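Local coordinates for lipolytic protein G-D-S-L family (Chitinophaga pinensis, PDB 4Q7Q) that is of uncertain function but, as a member of the GDSL branch of the SGNH hydrolases, probably hydrolyses ester bonds as a lipase or acylhydrolase, at residues T80-W84 with Q85-V89; L92-Q96 with H97-N101; L183-L186 with R187-V190; T233-G236 with L237-S240. All blocks are in the same frame, centred on the assembly; numbering follows the deposited sequence.

Contact 4 carries His-238 and Asp-235 of a probable Ser-His-Asp triad completed by Ser-14, and contact 1 approaches the site through Asn-81. The two touch, Thr-80 OG1 lying 4.0 Å from Leu-237 CD1, and a bound tetraethylene glycol, probably from the crystallisation liquor, comes within about 4 Å, nearest atoms, of the side chains of both Asn-81 and Leu-237. Contact 3 backs contact 4, centres about 10 Å apart, with Met-189 O probably hydrogen-bonded to Thr-233 OG1. Contact 2 meets contact 1 where Arg-87 NH2 nears Asn-101 O, yet its centre is about 32 Å from that of contact 4, at the surface.

Contact 1: residues T80-W84 with Q85-V89; sequences TNDWW and QGRPV
Arg-87 turns back onto Asp-82 with both its backbone and its side chain, closing helix 80-85 in a Schellman motif. Two of the backbone hydrogen bonds define the cap: Arg-87 N reaches Asp-82 O at 3.0 Å, and Gly-86 N reaches Trp-83 O, also at 3.0 Å. Between them Gly-86 takes a positive phi of 78°, a conformation most easily adopted by a residue without a side chain. An ordinary helical bond, Gln-85 N to Asn-81 O, comes just before.

Carbon contacts are few. The CG of Gln-85 rests 3.3 Å from Asn-81 O, with the extended chain running on at the solvent side, where a long polar residue is at ease.

Both tryptophans point away from 85-89 to partners elsewhere: Trp-83 NE1 bonds Gln-155 O, and Trp-84 makes a cation-pi contact with Lys-152. Thr-80, Asn-81 and Asp-82 belong to the Gly-x-Asn-Asp block of the SGNH hydrolases, whose asparagine usually serves the oxyanion hole; here Asn-81 ND2 bonds Trp-54 O, beside the presumed triad.

The ionic link lies outside the backbone cap. Arg-87 bends at chi3 (94°), bringing its guanidinium alongside the carboxylate of Asp-82, the two planes 56° apart. Ser-56 OG bonds OD2 as well, and Ser-107 OG shares NH1, so both ends of the salt bridge have a second partner. Arg-87 NH1 meets Asp-82 OD2 at 2.9 Å, nearly along the C-O axis and close to the guanidinium plane.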
loop_
_atom_site.group_PDB
_atom_site.type_symbol
_atom_site.label_atom_id
_atom_site.label_comp_id
_atom_site.label_asym_id
_atom_site.label_seq_id
_atom_site.Cartn_x
_atom_site.Cartn_y
_atom_site.Cartn_z
ATOM N N THR A 80 -3.036 -2.700 3.874
ATOM C CA THR A 80 -1.957 -3.654 4.073
ATOM C C THR A 80 -1.557 -3.741 5.552
ATOM O O THR A 80 -1.282 -4.828 6.073
ATOM C CB THR A 80 -0.749 -3.389 3.135
ATOM O OG1 THR A 80 0.065 -4.564 3.076
ATOM C CG2 THR A 80 0.088 -2.201 3.592
ATOM N N ASN A 81 -1.580 -2.615 6.255
ATOM C CA ASN A 81 -1.246 -2.648 7.677
ATOM C C ASN A 81 -2.374 -3.222 8.518
ATOM O O ASN A 81 -2.112 -3.866 9.529
ATOM C CB ASN A 81 -0.813 -1.273 8.179
ATOM C CG ASN A 81 0.462 -0.805 7.522
ATOM O OD1 ASN A 81 1.354 -1.610 7.247
ATOM N ND2 ASN A 81 0.557 0.489 7.244
ATOM N N ASP A 82 -3.619 -2.990 8.100
ATOM C CA ASP A 82 -4.766 -3.626 8.739
ATOM C C ASP A 82 -4.637 -5.138 8.688
ATOM O O ASP A 82 -4.884 -5.821 9.679
ATOM C CB ASP A 82 -6.066 -3.225 8.037
ATOM C CG ASP A 82 -6.299 -1.737 8.043
ATOM O OD1 ASP A 82 -5.557 -1.023 7.342
ATOM O OD2 ASP A 82 -7.239 -1.288 8.733
ATOM N N TRP A 83 -4.266 -5.651 7.522
ATOM C CA TRP A 83 -4.042 -7.084 7.372
ATOM C C TRP A 83 -2.965 -7.593 8.325
ATOM O O TRP A 83 -3.169 -8.578 9.048
ATOM C CB TRP A 83 -3.686 -7.450 5.924
ATOM C CG TRP A 83 -3.203 -8.868 5.800
ATOM C CD1 TRP A 83 -3.974 -9.996 5.790
ATOM C CD2 TRP A 83 -1.840 -9.309 5.671
ATOM N NE1 TRP A 83 -3.173 -11.113 5.669
ATOM C CE2 TRP A 83 -1.862 -10.716 5.596
ATOM C CE3 TRP A 83 -0.606 -8.648 5.623
ATOM C CZ2 TRP A 83 -0.700 -11.477 5.472
ATOM C CZ3 TRP A 83 0.546 -9.400 5.501
ATOM C CH2 TRP A 83 0.489 -10.809 5.423
ATOM N N TRP A 84 -1.811 -6.932 8.337
ATOM C CA TRP A 84 -0.721 -7.401 9.176
ATOM C C TRP A 84 -1.098 -7.354 10.658
ATOM O O TRP A 84 -0.682 -8.206 11.440
ATOM C CB TRP A 84 0.582 -6.629 8.918
ATOM C CG TRP A 84 1.674 -7.142 9.791
ATOM C CD1 TRP A 84 2.300 -6.480 10.809
ATOM C CD2 TRP A 84 2.204 -8.470 9.786
ATOM N NE1 TRP A 84 3.215 -7.308 11.416
ATOM C CE2 TRP A 84 3.172 -8.538 10.809
ATOM C CE3 TRP A 84 1.969 -9.608 9.001
ATOM C CZ2 TRP A 84 3.901 -9.695 11.070
ATOM C CZ3 TRP A 84 2.696 -10.761 9.264
ATOM C CH2 TRP A 84 3.647 -10.794 10.288
ATOM N N GLN A 85 -1.911 -6.378 11.043
ATOM C CA GLN A 85 -2.284 -6.239 12.446
ATOM C C GLN A 85 -3.456 -7.133 12.826
ATOM O O GLN A 85 -3.811 -7.226 14.000
ATOM C CB GLN A 85 -2.548 -4.772 12.790
ATOM C CG GLN A 85 -1.262 -3.956 12.736
ATOM C CD GLN A 85 -1.434 -2.504 13.125
ATOM O OE1 GLN A 85 -2.352 -2.145 13.869
ATOM N NE2 GLN A 85 -0.539 -1.656 12.628
ATOM N N GLY A 86 -4.043 -7.810 11.841
ATOM C CA GLY A 86 -5.126 -8.740 12.108
ATOM C C GLY A 86 -6.477 -8.086 12.359
ATOM O O GLY A 86 -7.359 -8.700 12.977
ATOM N N ARG A 87 -6.656 -6.848 11.896
ATOM C CA ARG A 87 -7.949 -6.167 12.043
ATOM C C ARG A 87 -9.005 -6.889 11.236
ATOM O O ARG A 87 -8.757 -7.254 10.090
ATOM C CB ARG A 87 -7.895 -4.735 11.511
ATOM C CG ARG A 87 -7.401 -3.665 12.448
ATOM C CD ARG A 87 -7.749 -2.291 11.871
ATOM N NE ARG A 87 -9.010 -1.740 12.376
ATOM C CZ ARG A 87 -9.882 -1.046 11.642
ATOM N NH1 ARG A 87 -9.660 -0.836 10.347
ATOM N NH2 ARG A 87 -10.992 -0.565 12.199
ATOM N N PRO A 88 -10.199 -7.073 11.810
ATOM C CA PRO A 88 -11.251 -7.747 11.044
ATOM C C PRO A 88 -11.670 -6.938 9.821
ATOM O O PRO A 88 -11.877 -5.726 9.899
ATOM C CB PRO A 88 -12.412 -7.847 12.043
ATOM C CG PRO A 88 -12.118 -6.875 13.107
ATOM C CD PRO A 88 -10.631 -6.732 13.176
ATOM N N VAL A 89 -11.783 -7.624 8.694
ATOM C CA VAL A 89 -12.232 -7.000 7.467
ATOM C C VAL A 89 -13.659 -6.497 7.628
ATOM O O VAL A 89 -13.987 -5.385 7.224
ATOM C CB VAL A 89 -12.177 -8.005 6.310
ATOM C CG1 VAL A 89 -12.903 -7.458 5.089
ATOM C CG2 VAL A 89 -10.727 -8.349 5.986
#

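Contact 2: residues L92-Q96 with H97-N101; sequences LDDYQ and HDNGN
Asn-99 spends both N-H groups of its amide on two neighbouring carboxylates, and its ND2 lies 3.1 Å from Asp-93 OD1 and 3.0 Å from Asp-94 OD1. Both acceptors are near the amide plane, but the carboxylates are turned differently: that of Asp-93 is tilted 26° from the amide and met on its anti side, that of Asp-94 stands at 85° and is met from above. A chi1 of 179°, with CG opposite the backbone N, carries the Asp-93 acid out beside His-97, OD2 coming 3.1 Å from His-97 CD2. The ring also takes Gln-96 CB over one face in a CH-pi contact.

Farther out, Asp-94 OD2 accepts from Lys-91 N, fixing the carboxylate that grips Asn-99. Water 1 accepts from Asn-99 N at 2.9 Å and lies 2.7 Å from Asp-94 O. If an alanine stood at Asp-94, Asn-99 would probably hold by Asp-93 alone, its amide freer to turn, and Lys-91 N would lose its side-chain acceptor.

His-97 N still bonds Asp-93 O as the helix ends. Gly-100, whose backbone angles would jam a side chain against the preceding carbonyl, gives its N-H to Asp-98 OD1, an Asx turn in the surface loop joining helix 92-96 to helix 104-118.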
loop_
_atom_site.group_PDB
_atom_site.type_symbol
_atom_site.label_atom_id
_atom_site.label_comp_id
_atom_site.label_asym_id
_atom_site.label_seq_id
_atom_site.Cartn_x
_atom_site.Cartn_y
_atom_site.Cartn_z
ATOM N N LEU A 92 -20.026 -5.809 4.245
ATOM C CA LEU A 92 -20.579 -4.596 3.649
ATOM C C LEU A 92 -21.536 -3.861 4.600
ATOM O O LEU A 92 -21.629 -2.637 4.560
ATOM C CB LEU A 92 -21.260 -4.907 2.314
ATOM C CG LEU A 92 -21.827 -3.714 1.531
ATOM C CD1 LEU A 92 -20.745 -2.700 1.197
ATOM C CD2 LEU A 92 -22.544 -4.174 0.265
ATOM N N ASP A 93 -22.224 -4.610 5.461
ATOM C CA ASP A 93 -23.097 -4.023 6.480
ATOM C C ASP A 93 -22.370 -3.007 7.362
ATOM O O ASP A 93 -22.964 -2.021 7.806
ATOM C CB ASP A 93 -23.693 -5.125 7.358
ATOM C CG ASP A 93 -24.600 -4.581 8.447
ATOM O OD1 ASP A 93 -24.128 -4.418 9.591
ATOM O OD2 ASP A 93 -25.787 -4.320 8.160
ATOM N N ASP A 94 -21.089 -3.261 7.623
ATOM C CA ASP A 94 -20.259 -2.349 8.412
ATOM C C ASP A 94 -19.926 -1.067 7.656
ATOM O O ASP A 94 -19.570 -0.052 8.258
ATOM C CB ASP A 94 -18.963 -3.035 8.843
ATOM C CG ASP A 94 -19.211 -4.218 9.750
ATOM O OD1 ASP A 94 -19.690 -3.992 10.877
ATOM O OD2 ASP A 94 -18.924 -5.362 9.343
ATOM N N TYR A 95 -20.019 -1.119 6.334
ATOM C CA TYR A 95 -19.846 0.080 5.536
ATOM C C TYR A 95 -21.170 0.840 5.419
ATOM O O TYR A 95 -21.196 2.072 5.420
ATOM C CB TYR A 95 -19.296 -0.246 4.142
ATOM C CG TYR A 95 -19.137 1.000 3.309
ATOM C CD1 TYR A 95 -17.976 1.760 3.378
ATOM C CD2 TYR A 95 -20.171 1.448 2.489
ATOM C CE1 TYR A 95 -17.842 2.919 2.637
ATOM C CE2 TYR A 95 -20.046 2.603 1.755
ATOM C CZ TYR A 95 -18.884 3.332 1.830
ATOM O OH TYR A 95 -18.760 4.479 1.096
ATOM N N GLN A 96 -22.266 0.099 5.311
ATOM C CA GLN A 96 -23.583 0.698 5.113
ATOM C C GLN A 96 -24.101 1.373 6.372
ATOM O O GLN A 96 -24.825 2.374 6.304
ATOM C CB GLN A 96 -24.578 -0.369 4.659
ATOM C CG GLN A 96 -24.321 -0.880 3.255
ATOM C CD GLN A 96 -25.040 -2.185 2.974
ATOM O OE1 GLN A 96 -25.237 -2.999 3.872
ATOM N NE2 GLN A 96 -25.428 -2.391 1.722
ATOM N N HIS A 97 -23.741 0.813 7.521
ATOM C CA HIS A 97 -24.247 1.291 8.799
ATOM C C HIS A 97 -23.112 1.588 9.764
ATOM O O HIS A 97 -22.016 1.034 9.645
ATOM C CB HIS A 97 -25.189 0.255 9.411
ATOM C CG HIS A 97 -26.281 -0.181 8.489
ATOM N ND1 HIS A 97 -27.421 0.566 8.279
ATOM C CD2 HIS A 97 -26.407 -1.285 7.717
ATOM C CE1 HIS A 97 -28.201 -0.060 7.417
ATOM N NE2 HIS A 97 -27.610 -1.186 7.061
ATOM N N ASP A 98 -23.388 2.463 10.722
ATOM C CA ASP A 98 -22.395 2.867 11.703
ATOM C C ASP A 98 -22.309 1.852 12.838
ATOM O O ASP A 98 -23.046 1.938 13.825
ATOM C CB ASP A 98 -22.735 4.250 12.256
ATOM C CG ASP A 98 -21.627 4.827 13.113
ATOM O OD1 ASP A 98 -20.642 4.109 13.398
ATOM O OD2 ASP A 98 -21.751 6.006 13.515
ATOM N N ASN A 99 -21.397 0.897 12.691
ATOM C CA ASN A 99 -21.128 -0.074 13.737
ATOM C C ASN A 99 -19.815 0.247 14.435
ATOM O O ASN A 99 -19.235 -0.602 15.111
ATOM C CB ASN A 99 -21.097 -1.487 13.154
ATOM C CG ASN A 99 -22.413 -1.869 12.507
ATOM O OD1 ASN A 99 -23.477 -1.417 12.934
ATOM N ND2 ASN A 99 -22.348 -2.693 11.463
ATOM N N GLY A 100 -19.357 1.484 14.273
ATOM C CA GLY A 100 -18.099 1.904 14.859
ATOM C C GLY A 100 -16.900 1.632 13.970
ATOM O O GLY A 100 -16.997 0.934 12.960
ATOM N N ASN A 101 -15.762 2.194 14.360
ATOM C CA ASN A 101 -14.503 2.018 13.641
ATOM C C ASN A 101 -13.827 0.698 14.021
ATOM O O ASN A 101 -12.695 0.678 14.496
ATOM C CB ASN A 101 -13.590 3.201 13.960
ATOM C CG ASN A 101 -12.316 3.191 13.150
ATOM O OD1 ASN A 101 -12.278 2.659 12.033
ATOM N ND2 ASN A 101 -11.260 3.770 13.711
HETATM O O HOH W 1 -19.168 0.369 10.936
HETATM O O HOH W 2 -17.450 -1.827 11.746
#

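Contact 3: residues L183-L186 with R187-V190; sequences LLTL and RNMV
Met-189, modelled as selenomethionine, folds back under the carbonyls of the residues before it, and its side chain can be traced atom by atom. CB sits 3.6 Å from Leu-186 O. CG, set beside the backbone N, touches the same oxygen and also meets a methyl of Leu-186, CD2, at 4.3 Å. The chain then bends at chi2 (-66°), and beyond SE the terminal CE comes back against two carbonyl oxygens, 3.5 Å from Leu-184 O and as near to Thr-185 O. CE also makes a loose apolar contact with Leu-184 CB. A long, flexible, apolar chain suits this buried position, where it must follow the curve of the backbone.

The curve itself is held by two bonds spanning three residues. Asn-188 N donates to Thr-185 O, and Met-189 N to Leu-186 O at 3.2 Å, the latter almost straight (169°). Leu-186 O accepts further bonds, from water 3, which in turn accepts from Val-190 N, and from Asn-133 ND2.

On the outer side polar residues lie at the surface. Arg-187 bends at chi3 and carries its guanidinium over Thr-185, so that Thr-185 CB lies against one face, offset toward its rim; NH1 lies 3.8 Å from Thr-185 CG2.

Asn-188 and Met-189 also make backbone bonds to Leu-232 and Thr-233. The arrangement is a short 3-10 turn in the long loop after strand 175-176, laid against the loop that carries the presumed catalytic histidine.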
loop_
_atom_site.group_PDB
_atom_site.type_symbol
_atom_site.label_atom_id
_atom_site.label_comp_id
_atom_site.label_asym_id
_atom_site.label_seq_id
_atom_site.Cartn_x
_atom_site.Cartn_y
_atom_site.Cartn_z
ATOM N N LEU A 183 1.045 -7.786 -13.327
ATOM C CA LEU A 183 2.482 -7.560 -13.184
ATOM C C LEU A 183 2.961 -7.571 -11.731
ATOM O O LEU A 183 4.162 -7.673 -11.473
ATOM C CB LEU A 183 2.889 -6.239 -13.844
ATOM C CG LEU A 183 2.649 -6.119 -15.346
ATOM C CD1 LEU A 183 3.123 -4.766 -15.856
ATOM C CD2 LEU A 183 3.350 -7.244 -16.090
ATOM N N LEU A 184 2.029 -7.467 -10.791
ATOM C CA LEU A 184 2.390 -7.298 -9.385
ATOM C C LEU A 184 2.297 -8.603 -8.591
ATOM O O LEU A 184 1.495 -8.740 -7.674
ATOM C CB LEU A 184 1.549 -6.177 -8.759
ATOM C CG LEU A 184 1.705 -4.813 -9.445
ATOM C CD1 LEU A 184 0.863 -3.743 -8.757
ATOM C CD2 LEU A 184 3.176 -4.402 -9.489
ATOM N N THR A 185 3.142 -9.562 -8.950
ATOM C CA THR A 185 3.079 -10.898 -8.367
ATOM C C THR A 185 4.122 -11.130 -7.275
ATOM O O THR A 185 5.164 -10.477 -7.256
ATOM C CB THR A 185 3.256 -11.957 -9.453
ATOM O OG1 THR A 185 4.476 -11.700 -10.158
ATOM C CG2 THR A 185 2.098 -11.885 -10.431
ATOM N N LEU A 186 3.832 -12.058 -6.364
ATOM C CA LEU A 186 4.753 -12.381 -5.274
ATOM C C LEU A 186 6.165 -12.726 -5.732
ATOM O O LEU A 186 7.146 -12.318 -5.103
ATOM C CB LEU A 186 4.214 -13.532 -4.431
ATOM C CG LEU A 186 3.185 -13.145 -3.379
ATOM C CD1 LEU A 186 2.693 -14.395 -2.662
ATOM C CD2 LEU A 186 3.790 -12.151 -2.407
ATOM N N ARG A 187 6.265 -13.485 -6.820
ATOM C CA ARG A 187 7.559 -13.927 -7.312
ATOM C C ARG A 187 8.423 -12.752 -7.764
ATOM O O ARG A 187 9.643 -12.877 -7.870
ATOM C CB ARG A 187 7.388 -14.936 -8.455
ATOM C CG ARG A 187 6.896 -14.329 -9.766
ATOM C CD ARG A 187 6.591 -15.403 -10.812
ATOM N NE ARG A 187 5.296 -16.035 -10.566
ATOM C CZ ARG A 187 4.153 -15.648 -11.125
ATOM N NH1 ARG A 187 4.138 -14.634 -11.983
ATOM N NH2 ARG A 187 3.023 -16.278 -10.834
ATOM N N ASN A 188 7.793 -11.608 -8.021
ATOM C CA ASN A 188 8.516 -10.444 -8.517
ATOM C C ASN A 188 8.741 -9.364 -7.478
ATOM O O ASN A 188 9.225 -8.291 -7.807
ATOM C CB ASN A 188 7.813 -9.852 -9.739
ATOM C CG ASN A 188 8.094 -10.634 -10.995
ATOM O OD1 ASN A 188 9.201 -11.130 -11.187
ATOM N ND2 ASN A 188 7.092 -10.759 -11.854
HETATM N N MSE A 189 8.386 -9.633 -6.227
HETATM C CA MSE A 189 8.587 -8.635 -5.180
HETATM C C MSE A 189 10.068 -8.392 -4.896
HETATM O O MSE A 189 10.513 -7.248 -4.856
HETATM C CB MSE A 189 7.841 -9.032 -3.907
HETATM C CG MSE A 189 6.339 -9.066 -4.095
HETATM SE SE MSE A 189 5.639 -7.283 -4.435
HETATM C CE MSE A 189 4.010 -7.742 -5.419
ATOM N N VAL A 190 10.827 -9.472 -4.705
ATOM C CA VAL A 190 12.268 -9.372 -4.463
ATOM C C VAL A 190 12.989 -10.477 -5.226
ATOM O O VAL A 190 12.407 -11.529 -5.477
ATOM C CB VAL A 190 12.616 -9.490 -2.955
ATOM C CG1 VAL A 190 12.086 -8.292 -2.173
ATOM C CG2 VAL A 190 12.084 -10.811 -2.378
HETATM O O HOH W 3 9.753 -12.197 -4.423
#

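Contact 4: residues T233-G236 with L237-S240; sequences TYDG and LHPS
The imidazole of His-238 receives Asp-235 OD2 at its edge, almost exactly in the ring plane, while Leu-237 CG lies over the centre of one face at 4.0 Å. The ring of Tyr-234 is slid aside from the imidazole, planes at 22°, and barely overlaps it; its CE2 touches His-238 CB at 3.5 Å, and Pro-239 O comes to its edge.

His-238 ND1 donates to Asp-235 OD2 over 2.7 Å, nearly straight, on the syn lone pair. The other oxygen holds the turn: Asp-235 OD1 accepts from His-238 N at 2.8 Å on its syn side and from Leu-237 N at 2.9 Å on the anti side. Asp-235 CG sits between backbone N and carbonyl carbon (chi1 63°), which turns the carboxylate back toward these N-H groups and the imidazole. Leucine in place of Asp-235 would probably leave ND1 and two backbone N-H groups without acceptors, and the imidazole freer to turn.

His-238 NE2 bonds Ser-14 OG, consistent with the Ser-His-Asp triad of SGNH hydrolases and their Asp-x-x-His block. Gly-236 has backbone angles that would jam a side chain; its N bonds Thr-233 OG1, an ST motif.

Tyr-234 N to His-238 O, 3.1 Å, pairs the two arms of the loop. Ser-240 OG bonds Asn-231 O and, as N-cap of helix 241-257, Gly-243 N; Leu-237 packs on strand 135-136, and His-238 and Pro-239 on helix 14-17.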
loop_
_atom_site.group_PDB
_atom_site.type_symbol
_atom_site.label_atom_id
_atom_site.label_comp_id
_atom_site.label_asym_id
_atom_site.label_seq_id
_atom_site.Cartn_x
_atom_site.Cartn_y
_atom_site.Cartn_z
ATOM N N THR A 233 9.687 -4.402 -5.206
ATOM C CA THR A 233 9.881 -3.763 -3.907
ATOM C C THR A 233 11.366 -3.748 -3.570
ATOM O O THR A 233 12.159 -4.466 -4.192
ATOM C CB THR A 233 9.165 -4.515 -2.759
ATOM O OG1 THR A 233 9.812 -5.778 -2.513
ATOM C CG2 THR A 233 7.683 -4.711 -3.071
ATOM N N TYR A 234 11.745 -2.945 -2.580
ATOM C CA TYR A 234 13.136 -2.914 -2.133
ATOM C C TYR A 234 13.313 -3.646 -0.798
ATOM O O TYR A 234 14.438 -3.854 -0.348
ATOM C CB TYR A 234 13.683 -1.472 -2.066
ATOM C CG TYR A 234 12.973 -0.586 -1.059
ATOM C CD1 TYR A 234 13.322 -0.612 0.295
ATOM C CD2 TYR A 234 11.947 0.262 -1.452
ATOM C CE1 TYR A 234 12.662 0.181 1.228
ATOM C CE2 TYR A 234 11.290 1.061 -0.526
ATOM C CZ TYR A 234 11.653 1.013 0.812
ATOM O OH TYR A 234 10.990 1.801 1.733
ATOM N N ASP A 235 12.204 -4.053 -0.182
ATOM C CA ASP A 235 12.250 -4.680 1.139
ATOM C C ASP A 235 11.155 -5.730 1.339
ATOM O O ASP A 235 10.874 -6.126 2.468
ATOM C CB ASP A 235 12.145 -3.619 2.244
ATOM C CG ASP A 235 10.825 -2.863 2.208
ATOM O OD1 ASP A 235 9.939 -3.232 1.401
ATOM O OD2 ASP A 235 10.668 -1.906 2.999
ATOM N N GLY A 236 10.529 -6.161 0.249
ATOM C CA GLY A 236 9.456 -7.136 0.335
ATOM C C GLY A 236 8.076 -6.514 0.256
ATOM O O GLY A 236 7.115 -7.166 -0.160
ATOM N N LEU A 237 7.981 -5.245 0.643
ATOM C CA LEU A 237 6.689 -4.596 0.854
ATOM C C LEU A 237 6.554 -3.266 0.112
ATOM O O LEU A 237 5.571 -3.039 -0.598
ATOM C CB LEU A 237 6.473 -4.382 2.353
ATOM C CG LEU A 237 5.316 -3.494 2.843
ATOM C CD1 LEU A 237 3.951 -4.015 2.407
ATOM C CD2 LEU A 237 5.371 -3.349 4.356
ATOM N N HIS A 238 7.544 -2.395 0.272
ATOM C CA HIS A 238 7.449 -1.049 -0.276
ATOM C C HIS A 238 7.989 -1.001 -1.687
ATOM O O HIS A 238 9.089 -1.470 -1.941
ATOM C CB HIS A 238 8.204 -0.067 0.614
ATOM C CG HIS A 238 7.669 -0.008 2.009
ATOM N ND1 HIS A 238 8.296 -0.615 3.077
ATOM C CD2 HIS A 238 6.543 0.557 2.500
ATOM C CE1 HIS A 238 7.582 -0.412 4.171
ATOM N NE2 HIS A 238 6.514 0.298 3.850
ATOM N N PRO A 239 7.206 -0.435 -2.611
ATOM C CA PRO A 239 7.576 -0.401 -4.022
ATOM C C PRO A 239 8.952 0.199 -4.308
ATOM O O PRO A 239 9.401 1.174 -3.683
ATOM C CB PRO A 239 6.486 0.475 -4.640
ATOM C CG PRO A 239 5.303 0.228 -3.793
ATOM C CD PRO A 239 5.828 0.045 -2.392
ATOM N N SER A 240 9.615 -0.420 -5.276
ATOM C CA SER A 240 10.792 0.146 -5.906
ATOM C C SER A 240 10.369 1.207 -6.914
ATOM O O SER A 240 9.184 1.489 -7.070
ATOM C CB SER A 240 11.530 -0.962 -6.644
ATOM O OG SER A 240 10.708 -1.497 -7.667
#